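Local coordinates for epidermin decarboxylase (Staphylococcus epidermidis, PDB 1G63), which carries out the FMN-dependent oxidative decarboxylation of the C-terminal cysteine of the epidermin precursor, creating a carbon–carbon double bond, at residues N69-H74 and T100-T105; N88-G93 and L110-N115. One frame throughout, in Å; residues are numbered along the deposited sequence.

Contact 1 of 2, residues N69-H74 and T100-T105; sequences NIVENH and TTVCLT. With FMN (flavin mononucleotide), chain M.
Two helices of the Rossmann-like flavoprotein fold, 67-72 and 98-105, meet where Val71 projects against the turn from Val102 to Thr105, and the meeting is a good example of how one methyl can meet both residues of a facing turn. Val71 CG2 is the shared atom. It rests 3.6 Å from Val102 O, a plain van der Waals approach, and 4.0 Å from Val102 CG1. From the next turn Thr105 CG2 crosses Val71 at a slant, 3.8 Å from Val71 CG2. With chi1 at -56°, Thr105 turns this methyl anti to its own backbone N, leaving OG1 beside that N and the two functions of the threonine split: the methyl packs on Val71, and the hydroxyl makes a weak hydrogen bond with ND1 of the active-site His67. The second branch of Val102, CG2, meets Ile70 CG2 at 4.2 Å, the two side chains crossing at about a right angle, and both residues also pack on Leu6 of strand 5-9 beneath. At the end of the first segment His74 ND1 donates to Ile70 O over 2.6 Å, the acceptor lying in the imidazole plane; NE2 bonds Asn33 OD1, and two bonds thus fix the ring's rotation. Lys109 NZ donates to the backbone oxygens of Val71 and His74. On another side of helix 98-105, Thr101 OG1 accepts a hydrogen bond of 3.0 Å from O3' of a flavin whose other bonds come largely from a neighbouring subunit. Apolar helix packing over a parallel sheet, with a ribityl contact completing an intersubunit FMN site, is characteristic of this homo-oligomeric flavin-containing Cys decarboxylase.

Contact 2 of 2, residues N88-G93 and L110-N115; sequences NKIANG and LFIFPN. With FMN (flavin mononucleotide), chain N.
Ile90 of helix 84-91 faces Leu110 and Ile112 of strand 110-114: the first of two helices, and the closing strand, of a crossover connection between neighbouring parallel strands, which leaves the sheet at strand 76-82 and re-enters it next door. The apolar contacts come first. Ile90 and Leu110 reach toward each other tip to tip, CG2 of Ile90 lying 4.1 Å from CD2 of Leu110. The other branch of Ile90 runs extended to CD1, which stands 4.4 Å from Ile112 CD1. With CG2 anti to the backbone N (chi1 -62°), that methyl is aimed at Leu110, while the CG1-CD1 arm reaches toward Ile112; the isoleucine thus serves two strand residues, i and i+2, on the same face. Ile77 packs on Leu110 and Val79 on Ile112, both from the adjoining strand, while Phe111 and Phe113 turn to the opposite face and are covered by helix 165-172.

The polar contacts lie at the ends. A Schellman motif closes the helix: Gly93 N donates to Ile90 O at 3.0 Å and Ile94 N to Lys89 O, with Gly93 as the C-prime residue in the positive-phi conformation that suits glycine. The side chain of the same Lys89 forms a salt bridge through NZ with Asp96 OD1, linking the helix to the loop that follows it.

Past the C-terminal end of the strand the chain becomes part of a cofactor site, the usual position for ligands in Rossmann-like folds. Ala84 and Thr86, at the start of the same helix, are among the residues that also bond this flavin, and Thr101 of a neighbouring subunit adds a bond. Here the main chain reads the isoalloxazine ring: N3 of FMN donates to Asn115 O over 2.8 Å, a nearly straight bond of 168°.

Overall arrangement
Both contacts are buried and apolar, yet they join different elements: contact 1 sets helix against helix, contact 2 helix against sheet. Contact 2 lies nearer the middle of the chain: its centre is about 8 Å from the centre of the chain, against about 13 Å for contact 1. Their segments alternate in sequence and meet directly, Cys103 CB standing 3.7 Å from Ile90 CD1, which makes helix 98-105 the bridge between them. Each also carries one FMN bond, but in different roles: a threonine hydroxyl receives the ribityl chain in contact 1, while a backbone carbonyl receives the flavin ring in contact 2. The two flavins are distinct, and each site draws on more than one subunit of the dodecamer.

Contact 1 of 2, residues N69-H74 and T100-T105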
loop_
_atom_site.group_PDB
_atom_site.type_symbol
_atom_site.label_atom_id
_atom_site.label_comp_id
_atom_site.label_asym_id
_atom_site.label_seq_id
_atom_site.Cartn_x
_atom_site.Cartn_y
_atom_site.Cartn_z
ATOM N N ASN B 69 -34.581 5.002 -5.840
ATOM C CA ASN B 69 -34.786 4.500 -7.188
ATOM C C ASN B 69 -34.758 2.980 -7.194
ATOM O O ASN B 69 -35.535 2.345 -7.906
ATOM C CB ASN B 69 -33.707 5.037 -8.124
ATOM C CG ASN B 69 -33.892 6.507 -8.437
ATOM O OD1 ASN B 69 -33.009 7.142 -9.015
ATOM N ND2 ASN B 69 -35.052 7.058 -8.065
ATOM N N ILE B 70 -33.859 2.397 -6.407
ATOM C CA ILE B 70 -33.766 0.947 -6.333
ATOM C C ILE B 70 -35.113 0.375 -5.886
ATOM O O ILE B 70 -35.608 -0.591 -6.457
ATOM C CB ILE B 70 -32.649 0.511 -5.350
ATOM C CG1 ILE B 70 -31.285 0.909 -5.926
ATOM C CG2 ILE B 70 -32.704 -0.999 -5.110
ATOM C CD1 ILE B 70 -30.102 0.597 -5.022
ATOM N N VAL B 71 -35.717 0.996 -4.878
ATOM C CA VAL B 71 -36.995 0.545 -4.364
ATOM C C VAL B 71 -38.137 0.728 -5.368
ATOM O O VAL B 71 -38.971 -0.163 -5.531
ATOM C CB VAL B 71 -37.336 1.274 -3.043
ATOM C CG1 VAL B 71 -38.781 0.982 -2.630
ATOM C CG2 VAL B 71 -36.367 0.817 -1.944
ATOM N N GLU B 72 -38.171 1.873 -6.043
ATOM C CA GLU B 72 -39.222 2.137 -7.024
ATOM C C GLU B 72 -39.093 1.221 -8.237
ATOM O O GLU B 72 -40.083 0.917 -8.900
ATOM C CB GLU B 72 -39.180 3.599 -7.483
ATOM C CG GLU B 72 -39.296 4.603 -6.347
ATOM C CD GLU B 72 -39.355 6.048 -6.824
ATOM O OE1 GLU B 72 -38.523 6.434 -7.685
ATOM O OE2 GLU B 72 -40.229 6.798 -6.325
ATOM N N ASN B 73 -37.873 0.770 -8.511
ATOM C CA ASN B 73 -37.598 -0.099 -9.647
ATOM C C ASN B 73 -38.009 -1.551 -9.431
ATOM O O ASN B 73 -37.904 -2.369 -10.340
ATOM C CB ASN B 73 -36.107 -0.049 -9.987
ATOM C CG ASN B 73 -35.770 -0.816 -11.254
ATOM O OD1 ASN B 73 -34.704 -1.441 -11.356
ATOM N ND2 ASN B 73 -36.669 -0.760 -12.237
ATOM N N HIS B 74 -38.471 -1.889 -8.235
ATOM C CA HIS B 74 -38.871 -3.264 -7.971
ATOM C C HIS B 74 -40.268 -3.404 -7.376
ATOM O O HIS B 74 -40.737 -2.549 -6.635
ATOM C CB HIS B 74 -37.859 -3.952 -7.036
ATOM C CG HIS B 74 -36.474 -4.041 -7.597
ATOM N ND1 HIS B 74 -35.570 -3.001 -7.523
ATOM C CD2 HIS B 74 -35.845 -5.037 -8.263
ATOM C CE1 HIS B 74 -34.446 -3.353 -8.119
ATOM N NE2 HIS B 74 -34.585 -4.583 -8.578
ATOM N N THR B 100 -29.796 -2.625 4.083
ATOM C CA THR B 100 -30.648 -2.292 5.186
ATOM C C THR B 100 -31.387 -0.945 4.963
ATOM O O THR B 100 -32.512 -0.751 5.435
ATOM C CB THR B 100 -29.775 -2.350 6.453
ATOM O OG1 THR B 100 -30.553 -2.813 7.547
ATOM C CG2 THR B 100 -29.172 -1.030 6.759
ATOM N N THR B 101 -30.774 -0.030 4.212
ATOM C CA THR B 101 -31.423 1.251 3.905
ATOM C C THR B 101 -32.532 1.012 2.869
ATOM O O THR B 101 -33.574 1.673 2.881
ATOM C CB THR B 101 -30.419 2.282 3.327
ATOM O OG1 THR B 101 -29.490 2.663 4.342
ATOM C CG2 THR B 101 -31.143 3.522 2.825
ATOM N N VAL B 102 -32.290 0.070 1.963
ATOM C CA VAL B 102 -33.274 -0.283 0.948
ATOM C C VAL B 102 -34.485 -0.935 1.620
ATOM O O VAL B 102 -35.631 -0.678 1.236
ATOM C CB VAL B 102 -32.663 -1.255 -0.104
ATOM C CG1 VAL B 102 -33.763 -2.014 -0.857
ATOM C CG2 VAL B 102 -31.807 -0.459 -1.087
ATOM N N CYS B 103 -34.229 -1.764 2.629
ATOM C CA CYS B 103 -35.300 -2.440 3.346
ATOM C C CYS B 103 -36.170 -1.486 4.154
ATOM O O CYS B 103 -37.357 -1.734 4.315
ATOM C CB CYS B 103 -34.735 -3.541 4.252
ATOM S SG CYS B 103 -34.083 -4.959 3.340
ATOM N N LEU B 104 -35.590 -0.400 4.661
ATOM C CA LEU B 104 -36.377 0.569 5.421
ATOM C C LEU B 104 -37.317 1.282 4.454
ATOM O O LEU B 104 -38.518 1.390 4.689
ATOM C CB LEU B 104 -35.482 1.610 6.099
ATOM C CG LEU B 104 -36.251 2.736 6.823
ATOM C CD1 LEU B 104 -36.077 2.615 8.328
ATOM C CD2 LEU B 104 -35.760 4.095 6.356
ATOM N N THR B 105 -36.749 1.760 3.356
ATOM C CA THR B 105 -37.506 2.482 2.349
ATOM C C THR B 105 -38.618 1.643 1.723
ATOM O O THR B 105 -39.715 2.145 1.476
ATOM C CB THR B 105 -36.569 2.994 1.237
ATOM O OG1 THR B 105 -35.534 3.791 1.816
ATOM C CG2 THR B 105 -37.334 3.832 0.230
HETATM N N1 FMN M . -30.688 8.970 4.389
HETATM C C2 FMN M . -31.491 9.860 5.059
HETATM O O2 FMN M . -31.988 9.651 6.128
HETATM N N3 FMN M . -31.764 11.118 4.454
HETATM C C4 FMN M . -31.302 11.529 3.253
HETATM O O4 FMN M . -31.632 12.635 2.810
HETATM C C4A FMN M . -30.467 10.570 2.514
HETATM N N5 FMN M . -29.927 10.891 1.346
HETATM C C5A FMN M . -29.027 10.048 0.773
HETATM C C6 FMN M . -28.349 10.440 -0.461
HETATM C C7 FMN M . -27.534 9.591 -1.169
HETATM C C7M FMN M . -26.825 10.050 -2.457
HETATM C C8 FMN M . -27.127 8.313 -0.551
HETATM C C8M FMN M . -26.126 7.406 -1.216
HETATM C C9 FMN M . -27.789 7.913 0.610
HETATM C C9A FMN M . -28.719 8.724 1.295
HETATM N N10 FMN M . -29.396 8.370 2.497
HETATM C C10 FMN M . -30.186 9.278 3.188
HETATM C "C1'" FMN M . -29.128 7.060 3.127
HETATM C "C2'" FMN M . -28.032 7.221 4.207
HETATM O "O2'" FMN M . -26.793 7.758 3.721
HETATM C "C3'" FMN M . -27.741 5.874 4.862
HETATM O "O3'" FMN M . -28.946 5.387 5.513
HETATM C "C4'" FMN M . -26.607 5.856 5.876
HETATM O "O4'" FMN M . -26.305 4.501 6.278
HETATM C "C5'" FMN M . -26.848 6.709 7.110
HETATM O "O5'" FMN M . -25.679 6.729 7.948
HETATM P P FMN M . -25.449 7.765 9.111
HETATM O O1P FMN M . -26.606 7.641 10.022
HETATM O O2P FMN M . -25.296 9.135 8.528
HETATM O O3P FMN M . -24.102 7.306 9.785
#

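Contact 2 of 2, residues N88-G93 and L110-N115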
loop_
_atom_site.group_PDB
_atom_site.type_symbol
_atom_site.label_atom_id
_atom_site.label_comp_id
_atom_site.label_asym_id
_atom_site.label_seq_id
_atom_site.Cartn_x
_atom_site.Cartn_y
_atom_site.Cartn_z
ATOM N N ASN B 88 -33.358 -8.049 12.875
ATOM C CA ASN B 88 -33.446 -7.172 14.034
ATOM C C ASN B 88 -33.161 -5.703 13.709
ATOM O O ASN B 88 -33.720 -4.806 14.332
ATOM C CB ASN B 88 -32.523 -7.697 15.131
ATOM C CG ASN B 88 -32.977 -9.048 15.670
ATOM O OD1 ASN B 88 -32.183 -9.824 16.211
ATOM N ND2 ASN B 88 -34.264 -9.331 15.533
ATOM N N LYS B 89 -32.290 -5.451 12.739
ATOM C CA LYS B 89 -32.004 -4.075 12.341
ATOM C C LYS B 89 -33.240 -3.486 11.651
ATOM O O LYS B 89 -33.661 -2.376 11.945
ATOM C CB LYS B 89 -30.825 -4.027 11.366
ATOM C CG LYS B 89 -29.450 -4.113 12.003
ATOM C CD LYS B 89 -28.392 -3.988 10.924
ATOM C CE LYS B 89 -27.007 -3.753 11.498
ATOM N NZ LYS B 89 -26.033 -3.584 10.395
ATOM N N ILE B 90 -33.812 -4.240 10.719
ATOM C CA ILE B 90 -34.987 -3.768 10.006
ATOM C C ILE B 90 -36.121 -3.462 10.982
ATOM O O ILE B 90 -36.774 -2.429 10.879
ATOM C CB ILE B 90 -35.468 -4.808 8.984
ATOM C CG1 ILE B 90 -34.378 -5.031 7.938
ATOM C CG2 ILE B 90 -36.770 -4.342 8.338
ATOM C CD1 ILE B 90 -34.691 -6.114 6.927
ATOM N N ALA B 91 -36.340 -4.365 11.933
ATOM C CA ALA B 91 -37.384 -4.191 12.933
ATOM C C ALA B 91 -37.197 -2.896 13.735
ATOM O O ALA B 91 -38.180 -2.291 14.167
ATOM C CB ALA B 91 -37.398 -5.390 13.880
ATOM N N ASN B 92 -35.944 -2.485 13.945
ATOM C CA ASN B 92 -35.660 -1.273 14.698
ATOM C C ASN B 92 -35.363 -0.057 13.818
ATOM O O ASN B 92 -34.973 0.991 14.314
ATOM C CB ASN B 92 -34.493 -1.485 15.665
ATOM C CG ASN B 92 -34.846 -2.396 16.823
ATOM O OD1 ASN B 92 -34.552 -3.594 16.797
ATOM N ND2 ASN B 92 -35.481 -1.834 17.850
ATOM N N GLY B 93 -35.555 -0.196 12.514
ATOM C CA GLY B 93 -35.323 0.918 11.612
ATOM C C GLY B 93 -33.863 1.273 11.402
ATOM O O GLY B 93 -33.533 2.335 10.868
ATOM N N LEU B 110 -41.574 -5.688 1.149
ATOM C CA LEU B 110 -40.626 -6.596 1.776
ATOM C C LEU B 110 -41.092 -7.999 2.173
ATOM O O LEU B 110 -42.142 -8.175 2.787
ATOM C CB LEU B 110 -40.034 -5.893 3.001
ATOM C CG LEU B 110 -38.653 -6.285 3.507
ATOM C CD1 LEU B 110 -37.628 -6.116 2.396
ATOM C CD2 LEU B 110 -38.311 -5.414 4.700
ATOM N N PHE B 111 -40.283 -8.992 1.821
ATOM C CA PHE B 111 -40.545 -10.392 2.160
ATOM C C PHE B 111 -39.278 -10.981 2.800
ATOM O O PHE B 111 -38.229 -11.081 2.161
ATOM C CB PHE B 111 -40.908 -11.202 0.913
ATOM C CG PHE B 111 -42.154 -10.722 0.211
ATOM C CD1 PHE B 111 -42.114 -9.603 -0.622
ATOM C CD2 PHE B 111 -43.367 -11.383 0.394
ATOM C CE1 PHE B 111 -43.257 -9.150 -1.265
ATOM C CE2 PHE B 111 -44.524 -10.937 -0.245
ATOM C CZ PHE B 111 -44.467 -9.815 -1.078
ATOM N N ILE B 112 -39.384 -11.376 4.061
ATOM C CA ILE B 112 -38.247 -11.916 4.790
ATOM C C ILE B 112 -38.212 -13.437 4.957
ATOM O O ILE B 112 -39.178 -14.039 5.422
ATOM C CB ILE B 112 -38.168 -11.264 6.186
ATOM C CG1 ILE B 112 -38.027 -9.747 6.033
ATOM C CG2 ILE B 112 -37.015 -11.862 6.982
ATOM C CD1 ILE B 112 -38.029 -8.997 7.341
ATOM N N PHE B 113 -37.090 -14.051 4.582
ATOM C CA PHE B 113 -36.917 -15.501 4.722
ATOM C C PHE B 113 -35.788 -15.796 5.714
ATOM O O PHE B 113 -34.627 -15.929 5.339
ATOM C CB PHE B 113 -36.597 -16.151 3.375
ATOM C CG PHE B 113 -37.700 -16.039 2.376
ATOM C CD1 PHE B 113 -37.807 -14.914 1.556
ATOM C CD2 PHE B 113 -38.655 -17.045 2.264
ATOM C CE1 PHE B 113 -38.852 -14.799 0.639
ATOM C CE2 PHE B 113 -39.700 -16.938 1.353
ATOM C CZ PHE B 113 -39.799 -15.814 0.538
ATOM N N PRO B 114 -36.126 -15.905 7.000
ATOM C CA PRO B 114 -35.135 -16.176 8.044
ATOM C C PRO B 114 -34.326 -17.449 7.833
ATOM O O PRO B 114 -34.858 -18.470 7.392
ATOM C CB PRO B 114 -35.982 -16.264 9.314
ATOM C CG PRO B 114 -37.156 -15.388 9.014
ATOM C CD PRO B 114 -37.470 -15.748 7.582
ATOM N N ASN B 115 -33.033 -17.373 8.142
ATOM C CA ASN B 115 -32.149 -18.529 8.063
ATOM C C ASN B 115 -31.048 -18.382 9.101
ATOM O O ASN B 115 -30.261 -17.435 9.062
ATOM C CB ASN B 115 -31.521 -18.689 6.685
ATOM C CG ASN B 115 -30.691 -19.964 6.581
ATOM O OD1 ASN B 115 -29.463 -19.920 6.548
ATOM N ND2 ASN B 115 -31.369 -21.114 6.551
HETATM N N1 FMN N . -26.132 -15.521 10.999
HETATM C C2 FMN N . -27.427 -15.848 10.692
HETATM O O2 FMN N . -28.373 -15.183 11.001
HETATM N N3 FMN N . -27.679 -17.058 9.963
HETATM C C4 FMN N . -26.732 -17.929 9.544
HETATM O O4 FMN N . -27.056 -18.965 8.944
HETATM C C4A FMN N . -25.347 -17.594 9.898
HETATM N N5 FMN N . -24.338 -18.357 9.494
HETATM C C5A FMN N . -23.053 -17.933 9.684
HETATM C C6 FMN N . -21.939 -18.716 9.149
HETATM C C7 FMN N . -20.632 -18.427 9.417
HETATM C C7M FMN N . -19.490 -19.268 8.824
HETATM C C8 FMN N . -20.305 -17.143 10.069
HETATM C C8M FMN N . -18.874 -16.705 10.270
HETATM C C9 FMN N . -21.351 -16.402 10.610
HETATM C C9A FMN N . -22.708 -16.742 10.448
HETATM N N10 FMN N . -23.818 -16.002 10.963
HETATM C C10 FMN N . -25.130 -16.319 10.633
HETATM C "C1'" FMN N . -23.572 -14.767 11.723
HETATM C "C2'" FMN N . -23.660 -13.549 10.770
HETATM O "O2'" FMN N . -22.761 -13.595 9.661
HETATM C "C3'" FMN N . -23.405 -12.259 11.547
HETATM O "O3'" FMN N . -24.448 -12.092 12.562
HETATM C "C4'" FMN N . -23.333 -10.989 10.711
HETATM O "O4'" FMN N . -22.899 -9.862 11.513
HETATM C "C5'" FMN N . -24.625 -10.631 9.993
HETATM O "O5'" FMN N . -24.425 -9.490 9.133
HETATM P P FMN N . -25.456 -9.057 8.007
HETATM O O1P FMN N . -26.778 -8.850 8.677
HETATM O O2P FMN N . -25.464 -10.111 6.966
HETATM O O3P FMN N . -24.863 -7.716 7.443
#